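Local coordinates for putative O-GlcNAcase nagJ (Clostridium perfringens, PDB 6PV5), which probably acts as a family 84 glycoside hydrolase with hexosaminidase activity, removing N-acetylglucosamine from glycans, at residues A[418-423]-A[460-465]. Sequence-based numbering, arbitrary orientation.
Sequences GPIYDL and VSYEAE
The hydroxyl of Y462 reaches into the loop 418-423 and donates a hydrogen bond to the backbone carbonyl of I420, OH to O 2.6 Å. The donor lies in the plane of that carbonyl, on a lone pair, with a C=O...OH angle of 128°; the same oxygen sits at the edge of the phenol ring, near its plane. Y462 CG is anti to the backbone N (chi1 177°), which carries the ring outward from the turn before helix 464-476 until its OH comes up beside P419 and I420. Two aliphatic carbons pack against the hydroxyl: P419 CB at 3.5 Å and I420 CB at 3.6 Å from Y462 OH.

The family 84 catalytic domain is a (beta/alpha)8 barrel, and here the loop between its last two strands, 399-403 and 431-436, packs against the start of the helix 464-476. I420 turns the end of its side chain away from Y462 toward W403 and F434 of those strands, while OG1 of T451, on helix 446-457, is hydrogen-bonded to I420 N.

A464, in the first turn of the helix, points its methyl at the loop: CB is 4.0 Å from P419 CG and 3.8 Å from Y421 CD1, meeting the Y421 ring obliquely. Further packing comes from backbone, with A464 O 3.5 Å from P419 CB. Y455 meets the Y462 ring edge-to-face.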
# COMPACT_ATOMS: atom_id res chain seq x y z
N GLY A 418 2.49 -3.49 9.74
CA GLY A 418 1.12 -3.23 10.16
C GLY A 418 0.19 -2.66 9.08
O GLY A 418 0.61 -2.35 7.96
N PRO A 419 -1.11 -2.47 9.40
CA PRO A 419 -2.05 -1.86 8.46
C PRO A 419 -1.87 -0.35 8.40
O PRO A 419 -1.39 0.27 9.36
CB PRO A 419 -3.42 -2.21 9.06
CG PRO A 419 -3.14 -2.22 10.56
CD PRO A 419 -1.75 -2.83 10.68
N ILE A 420 -2.22 0.23 7.25
CA ILE A 420 -2.45 1.67 7.14
C ILE A 420 -3.37 2.08 8.29
O ILE A 420 -4.41 1.50 8.50
CB ILE A 420 -3.11 1.97 5.78
CG1 ILE A 420 -2.25 1.49 4.60
CG2 ILE A 420 -3.47 3.45 5.67
CD1 ILE A 420 -0.79 1.93 4.62
N TYR A 421 -2.97 3.08 9.06
CA TYR A 421 -3.61 3.27 10.35
C TYR A 421 -3.84 4.76 10.59
O TYR A 421 -2.96 5.56 10.26
CB TYR A 421 -2.70 2.69 11.44
CG TYR A 421 -3.34 2.48 12.78
CD1 TYR A 421 -4.16 1.38 13.03
CD2 TYR A 421 -3.14 3.37 13.82
CE1 TYR A 421 -4.74 1.17 14.28
CE2 TYR A 421 -3.72 3.19 15.06
CZ TYR A 421 -4.52 2.09 15.28
OH TYR A 421 -5.08 1.92 16.51
N ASP A 422 -5.00 5.11 11.17
CA ASP A 422 -5.31 6.47 11.62
C ASP A 422 -5.44 7.41 10.42
O ASP A 422 -5.17 8.60 10.54
CB ASP A 422 -4.21 7.06 12.52
CG ASP A 422 -4.24 6.66 13.99
OD1 ASP A 422 -5.33 6.25 14.46
OD2 ASP A 422 -3.17 6.80 14.66
N LEU A 423 -5.83 6.90 9.26
CA LEU A 423 -6.18 7.80 8.17
C LEU A 423 -7.70 8.00 8.17
O LEU A 423 -8.46 7.05 8.28
CB LEU A 423 -5.71 7.22 6.84
CG LEU A 423 -4.20 7.10 6.62
CD1 LEU A 423 -3.93 6.85 5.15
CD2 LEU A 423 -3.43 8.34 7.11
N VAL A 460 -14.31 4.32 3.23
CA VAL A 460 -15.48 4.40 4.09
C VAL A 460 -15.62 3.15 4.95
O VAL A 460 -15.89 3.25 6.14
CB VAL A 460 -16.73 4.72 3.26
CG1 VAL A 460 -18.02 4.16 3.85
CG2 VAL A 460 -16.84 6.22 3.03
N SER A 461 -15.45 1.96 4.36
CA SER A 461 -15.67 0.78 5.17
C SER A 461 -14.37 0.19 5.74
O SER A 461 -14.41 -0.79 6.49
CB SER A 461 -16.50 -0.25 4.45
OG SER A 461 -15.86 -0.64 3.24
N TYR A 462 -13.22 0.81 5.44
CA TYR A 462 -11.92 0.28 5.87
C TYR A 462 -11.85 0.19 7.38
O TYR A 462 -12.00 1.20 8.05
CB TYR A 462 -10.79 1.21 5.45
CG TYR A 462 -9.40 0.80 5.89
CD1 TYR A 462 -8.73 -0.23 5.23
CD2 TYR A 462 -8.77 1.44 6.95
CE1 TYR A 462 -7.44 -0.60 5.60
CE2 TYR A 462 -7.48 1.08 7.33
CZ TYR A 462 -6.83 0.06 6.66
OH TYR A 462 -5.58 -0.31 7.02
N GLU A 463 -11.60 -1.02 7.90
CA GLU A 463 -11.22 -1.21 9.30
C GLU A 463 -9.83 -1.84 9.34
O GLU A 463 -9.62 -2.91 8.75
CB GLU A 463 -12.19 -2.15 10.01
CG GLU A 463 -13.59 -1.60 10.15
CD GLU A 463 -14.53 -2.65 10.71
OE1 GLU A 463 -14.30 -3.09 11.86
OE2 GLU A 463 -15.47 -3.05 9.98
N ALA A 464 -8.90 -1.17 10.03
CA ALA A 464 -7.48 -1.46 9.95
C ALA A 464 -7.20 -2.91 10.33
O ALA A 464 -6.56 -3.63 9.58
CB ALA A 464 -6.69 -0.50 10.83
N GLU A 465 -7.77 -3.36 11.45
CA GLU A 465 -7.41 -4.65 12.03
C GLU A 465 -7.96 -5.78 11.18
O GLU A 465 -7.27 -6.78 10.96
CB GLU A 465 -7.92 -4.78 13.46
CG GLU A 465 -7.12 -5.79 14.27
CD GLU A 465 -5.90 -5.21 14.98
OE1 GLU A 465 -5.59 -4.01 14.76
OE2 GLU A 465 -5.27 -5.96 15.77